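Local coordinates for Serine/threonine protein phosphatase Stp1 (Streptococcus agalactiae, PDB 2PK0) that removes phosphate from phosphorylated serine and threonine residues of proteins, as a magnesium-binding phosphatase of the PP2C family, at residues Q22-Q27 with M55-L60; A209-Q214 with Q223-L228. All coordinates share one frame; numbering follows the deposited sequence.

Contact 1 (Q22-Q27 with M55-L60); sequences QDFINQ and MTVTDL
V57, the buried valine of helix 48-64, rests against F24 and N26 on the outermost strand, 23-29, of one of the two β-sheets. The axes of strand 23-27 and helix 55-60 run nearly alongside each other, 8.2 Å apart and inclined by 19°, with the same chain direction.

V57 does most of the touching. Its CG1 branch, anti to the backbone N (chi1 171°), reaches the rim of the F24 ring close to the ring plane, CG1 to CD2 3.7 Å, and also meets CB of N26 at 3.7 Å. One methyl thus touches the side chains of F24 and N26, alternate residues that point toward the helix, while CG2 lies 3.9 Å from the backbone O of F24. The side chains of F24 and V57 cross obliquely, a small apolar pairing that rests on van der Waals packing. T58, next along, adds a looser contact: its OG1 is 4.3 Å from CE2 of F24, but that hydroxyl is engaged with the carbonyl of E54 one helical turn back.

On the strand, I25 points to the other side, onto L10 of strand 6-13, and V57 also touches I38 and A40 of strand 35-43. An edge strand with a helix on one face and the second sheet on the other is the layering of the α-β-β-α sandwich of PP2C phosphatases.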
loop_
_atom_site.group_PDB
_atom_site.type_symbol
_atom_site.label_atom_id
_atom_site.label_comp_id
_atom_site.label_asym_id
_atom_site.label_seq_id
_atom_site.Cartn_x
_atom_site.Cartn_y
_atom_site.Cartn_z
ATOM N N GLN A 22 9.153 -2.968 -9.930
ATOM C CA GLN A 22 9.163 -1.551 -9.555
ATOM C C GLN A 22 8.348 -1.279 -8.276
ATOM O O GLN A 22 8.039 -0.126 -7.957
ATOM C CB GLN A 22 8.665 -0.669 -10.708
ATOM C CG GLN A 22 9.330 -0.930 -12.057
ATOM C CD GLN A 22 8.863 0.045 -13.125
ATOM O OE1 GLN A 22 7.664 0.130 -13.444
ATOM N NE2 GLN A 22 9.814 0.794 -13.687
ATOM N N ASP A 23 7.981 -2.340 -7.558
ATOM C CA ASP A 23 7.377 -2.171 -6.247
ATOM C C ASP A 23 8.506 -2.060 -5.228
ATOM O O ASP A 23 9.567 -2.668 -5.435
ATOM C CB ASP A 23 6.519 -3.376 -5.867
ATOM C CG ASP A 23 5.162 -3.419 -6.577
ATOM O OD1 ASP A 23 4.770 -2.454 -7.267
ATOM O OD2 ASP A 23 4.476 -4.457 -6.424
ATOM N N PHE A 24 8.285 -1.307 -4.145
ATOM C CA PHE A 24 9.188 -1.342 -2.979
ATOM C C PHE A 24 8.419 -1.438 -1.656
ATOM O O PHE A 24 7.376 -0.822 -1.507
ATOM C CB PHE A 24 10.126 -0.124 -2.955
ATOM C CG PHE A 24 11.487 -0.409 -2.341
ATOM C CD1 PHE A 24 12.446 -1.134 -3.039
ATOM C CD2 PHE A 24 11.807 0.050 -1.077
ATOM C CE1 PHE A 24 13.705 -1.400 -2.477
ATOM C CE2 PHE A 24 13.052 -0.206 -0.514
ATOM C CZ PHE A 24 14.002 -0.932 -1.214
ATOM N N ILE A 25 8.931 -2.218 -0.709
ATOM C CA ILE A 25 8.315 -2.344 0.626
ATOM C C ILE A 25 9.362 -2.434 1.763
ATOM O O ILE A 25 10.429 -3.055 1.596
ATOM C CB ILE A 25 7.344 -3.540 0.679
ATOM C CG1 ILE A 25 6.324 -3.390 1.811
ATOM C CG2 ILE A 25 8.081 -4.853 0.789
ATOM C CD1 ILE A 25 5.361 -4.568 1.888
ATOM N N ASN A 26 9.074 -1.777 2.892
ATOM C CA ASN A 26 9.944 -1.815 4.050
ATOM C C ASN A 26 9.196 -1.404 5.324
ATOM O O ASN A 26 8.107 -0.816 5.267
ATOM C CB ASN A 26 11.167 -0.926 3.843
ATOM C CG ASN A 26 12.437 -1.504 4.471
ATOM O OD1 ASN A 26 12.375 -2.392 5.316
ATOM N ND2 ASN A 26 13.595 -0.989 4.058
ATOM N N GLN A 27 9.777 -1.738 6.475
ATOM C CA GLN A 27 9.255 -1.295 7.750
ATOM C C GLN A 27 10.319 -0.506 8.506
ATOM O O GLN A 27 11.506 -0.615 8.209
ATOM C CB GLN A 27 8.744 -2.467 8.577
ATOM C CG GLN A 27 9.817 -3.429 9.039
ATOM C CD GLN A 27 9.239 -4.607 9.840
ATOM O OE1 GLN A 27 8.530 -4.410 10.824
ATOM N NE2 GLN A 27 9.541 -5.827 9.410
ATOM N N MET A 55 12.860 5.436 -3.515
ATOM C CA MET A 55 13.185 6.732 -2.901
ATOM C C MET A 55 12.164 7.182 -1.856
ATOM O O MET A 55 12.534 7.563 -0.754
ATOM C CB MET A 55 13.350 7.812 -3.953
ATOM C CG MET A 55 14.182 8.987 -3.526
ATOM S SD MET A 55 14.892 9.750 -5.005
ATOM C CE MET A 55 16.615 9.171 -4.968
ATOM N N THR A 56 10.887 7.123 -2.217
ATOM C CA THR A 56 9.798 7.434 -1.303
ATOM C C THR A 56 9.913 6.633 -0.017
ATOM O O THR A 56 9.998 7.212 1.050
ATOM C CB THR A 56 8.451 7.115 -1.952
ATOM O OG1 THR A 56 8.316 7.868 -3.162
ATOM C CG2 THR A 56 7.291 7.429 -1.009
ATOM N N VAL A 57 9.951 5.311 -0.137
ATOM C CA VAL A 57 10.082 4.413 1.005
ATOM C C VAL A 57 11.345 4.663 1.852
ATOM O O VAL A 57 11.248 4.770 3.064
ATOM C CB VAL A 57 9.992 2.902 0.558
ATOM C CG1 VAL A 57 10.346 1.947 1.700
ATOM C CG2 VAL A 57 8.599 2.575 -0.010
ATOM N N THR A 58 12.509 4.786 1.215
ATOM C CA THR A 58 13.764 5.024 1.947
ATOM C C THR A 58 13.803 6.410 2.629
ATOM O O THR A 58 14.064 6.473 3.810
ATOM C CB THR A 58 15.037 4.775 1.067
ATOM O OG1 THR A 58 14.951 3.487 0.456
ATOM C CG2 THR A 58 16.327 4.812 1.884
ATOM N N ASP A 59 13.488 7.483 1.899
ATOM C CA ASP A 59 13.463 8.857 2.442
ATOM C C ASP A 59 12.490 9.078 3.605
ATOM O O ASP A 59 12.864 9.662 4.634
ATOM C CB ASP A 59 13.137 9.885 1.352
ATOM C CG ASP A 59 14.290 10.114 0.381
ATOM O OD1 ASP A 59 15.377 9.511 0.556
ATOM O OD2 ASP A 59 14.099 10.910 -0.570
ATOM N N LEU A 60 11.250 8.628 3.422
ATOM C CA LEU A 60 10.229 8.760 4.446
ATOM C C LEU A 60 10.599 7.991 5.693
ATOM O O LEU A 60 10.477 8.514 6.796
ATOM C CB LEU A 60 8.882 8.249 3.943
ATOM C CG LEU A 60 7.828 9.279 3.534
ATOM C CD1 LEU A 60 8.279 10.115 2.361
ATOM C CD2 LEU A 60 6.581 8.526 3.183
#

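Contact 2 (A209-Q214 with Q223-L228); sequences ATVLTQ and QDLITL
The backbones of V211 on helix 205-212 and L225 on helix 218-231 come close, their CA atoms 6.8 Å apart. These two helices follow one another in the chain and both pack on the outer face of the sheet that holds strands 6-13, 238-245 and 191-195, forming part of one helical layer of the PP2C α-β-β-α sandwich.

V211 carries the contact and meets three residues of the other helix. Its CB lies 3.8 Å from CD2 of L225, and both of its methyls are near the same leucine carbon, so this branch of L225 fits against the whole fork of the valine. CG1, anti to the backbone N (chi1 169°), also reaches CB of D224 at 3.7 Å, touching the aliphatic part of an otherwise charged side chain. CG2 makes a looser approach to CD2 of L228, 4.3 Å away. L228 and L225 both pack on L203 as well.

Deeper toward the sheet, L212 brings CD2 to within 4.3 Å of CD1 of L225, and the side chain of L212 also touches Y191, V193 and L242. The apolar seam therefore continues from between the helices onto the strands beneath them.

The margin of the contact is polar. The side chain of Q214 lies across that of D224, with amide and carboxylate planes 42° apart. D224 itself joins the two kinds of surface: its CB packs against CG1 of V211, while its OD2 forms a salt bridge with NZ of K216, from the link between the helices.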
loop_
_atom_site.group_PDB
_atom_site.type_symbol
_atom_site.label_atom_id
_atom_site.label_comp_id
_atom_site.label_asym_id
_atom_site.label_seq_id
_atom_site.Cartn_x
_atom_site.Cartn_y
_atom_site.Cartn_z
ATOM N N ALA A 209 -8.700 -13.944 2.062
ATOM C CA ALA A 209 -9.266 -14.390 3.350
ATOM C C ALA A 209 -9.081 -15.893 3.586
ATOM O O ALA A 209 -8.813 -16.328 4.698
ATOM C CB ALA A 209 -10.725 -14.019 3.436
ATOM N N THR A 210 -9.196 -16.670 2.517
ATOM C CA THR A 210 -9.011 -18.111 2.564
ATOM C C THR A 210 -7.580 -18.499 2.915
ATOM O O THR A 210 -7.365 -19.393 3.738
ATOM C CB THR A 210 -9.436 -18.724 1.224
ATOM O OG1 THR A 210 -10.862 -18.759 1.187
ATOM C CG2 THR A 210 -8.860 -20.144 1.000
ATOM N N VAL A 211 -6.606 -17.810 2.322
ATOM C CA VAL A 211 -5.204 -18.161 2.519
ATOM C C VAL A 211 -4.814 -17.913 3.971
ATOM O O VAL A 211 -4.116 -18.708 4.597
ATOM C CB VAL A 211 -4.281 -17.368 1.574
ATOM C CG1 VAL A 211 -2.823 -17.535 1.964
ATOM C CG2 VAL A 211 -4.480 -17.796 0.130
ATOM N N LEU A 212 -5.349 -16.839 4.530
ATOM C CA LEU A 212 -4.956 -16.416 5.857
ATOM C C LEU A 212 -5.666 -17.176 6.961
ATOM O O LEU A 212 -5.299 -17.040 8.121
ATOM C CB LEU A 212 -5.196 -14.922 6.007
ATOM C CG LEU A 212 -4.500 -13.974 5.025
ATOM C CD1 LEU A 212 -4.862 -12.552 5.406
ATOM C CD2 LEU A 212 -2.972 -14.178 5.009
ATOM N N THR A 213 -6.664 -17.992 6.602
ATOM C CA THR A 213 -7.450 -18.749 7.594
ATOM C C THR A 213 -6.823 -20.042 8.041
ATOM O O THR A 213 -7.262 -20.626 9.012
ATOM C CB THR A 213 -8.884 -19.060 7.117
ATOM O OG1 THR A 213 -9.780 -18.992 8.242
ATOM C CG2 THR A 213 -8.981 -20.430 6.394
ATOM N N GLN A 214 -5.769 -20.462 7.364
ATOM C CA GLN A 214 -5.109 -21.710 7.665
ATOM C C GLN A 214 -4.341 -21.638 8.976
ATOM O O GLN A 214 -4.203 -20.576 9.587
ATOM C CB GLN A 214 -4.119 -22.032 6.549
ATOM C CG GLN A 214 -4.672 -21.982 5.132
ATOM C CD GLN A 214 -3.598 -22.310 4.108
ATOM O OE1 GLN A 214 -2.802 -21.442 3.700
ATOM N NE2 GLN A 214 -3.562 -23.574 3.687
ATOM N N GLN A 223 3.826 -16.112 1.488
ATOM C CA GLN A 223 4.376 -16.888 0.372
ATOM C C GLN A 223 3.263 -17.536 -0.447
ATOM O O GLN A 223 3.306 -17.526 -1.671
ATOM C CB GLN A 223 5.388 -17.940 0.873
ATOM C CG GLN A 223 6.194 -18.639 -0.226
ATOM C CD GLN A 223 6.768 -17.659 -1.251
ATOM O OE1 GLN A 223 6.310 -17.599 -2.406
ATOM N NE2 GLN A 223 7.770 -16.867 -0.824
ATOM N N ASP A 224 2.244 -18.051 0.234
ATOM C CA ASP A 224 1.079 -18.639 -0.431
ATOM C C ASP A 224 0.264 -17.635 -1.221
ATOM O O ASP A 224 -0.343 -17.984 -2.215
ATOM C CB ASP A 224 0.148 -19.296 0.590
ATOM C CG ASP A 224 0.671 -20.615 1.105
ATOM O OD1 ASP A 224 1.699 -21.107 0.603
ATOM O OD2 ASP A 224 0.034 -21.168 2.015
ATOM N N LEU A 225 0.239 -16.395 -0.759
ATOM C CA LEU A 225 -0.464 -15.317 -1.443
ATOM C C LEU A 225 0.185 -14.979 -2.783
ATOM O O LEU A 225 -0.520 -14.786 -3.774
ATOM C CB LEU A 225 -0.522 -14.066 -0.566
ATOM C CG LEU A 225 -1.525 -14.006 0.589
ATOM C CD1 LEU A 225 -1.406 -12.672 1.320
ATOM C CD2 LEU A 225 -2.935 -14.171 0.091
ATOM N N ILE A 226 1.518 -14.925 -2.826
ATOM C CA ILE A 226 2.168 -14.545 -4.074
ATOM C C ILE A 226 2.239 -15.714 -5.056
ATOM O O ILE A 226 2.183 -15.508 -6.275
ATOM C CB ILE A 226 3.541 -13.786 -3.881
ATOM C CG1 ILE A 226 4.659 -14.729 -3.467
ATOM C CG2 ILE A 226 3.413 -12.635 -2.866
ATOM C CD1 ILE A 226 5.432 -15.320 -4.605
ATOM N N THR A 227 2.355 -16.932 -4.516
ATOM C CA THR A 227 2.342 -18.162 -5.313
ATOM C C THR A 227 1.018 -18.261 -6.047
ATOM O O THR A 227 0.995 -18.433 -7.265
ATOM C CB THR A 227 2.534 -19.410 -4.423
ATOM O OG1 THR A 227 3.814 -19.344 -3.786
ATOM C CG2 THR A 227 2.452 -20.707 -5.234
ATOM N N LEU A 228 -0.079 -18.089 -5.307
ATOM C CA LEU A 228 -1.417 -18.047 -5.901
ATOM C C LEU A 228 -1.598 -16.917 -6.918
ATOM O O LEU A 228 -2.203 -17.125 -7.962
ATOM C CB LEU A 228 -2.495 -17.944 -4.815
ATOM C CG LEU A 228 -3.931 -18.093 -5.319
ATOM C CD1 LEU A 228 -4.097 -19.391 -6.111
ATOM C CD2 LEU A 228 -4.939 -18.005 -4.186
#

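The two contacts belong to opposite helical layers of the sandwich, with centres 24 Å apart, and share no helix or strand. Contact 1 joins a helix to the border strand of one sheet and is a surface contact; contact 2 joins two helices lying over the other sheet and is partly buried, with the larger interface, 230 against 168 Å². Each centres on a valine, but the partners differ: an aromatic rim and an asparagine CB in contact 1, leucine branches and an aspartate CB in contact 2. In contact 1 the F24 side chain lies about 10 Å from a bound magnesium ion.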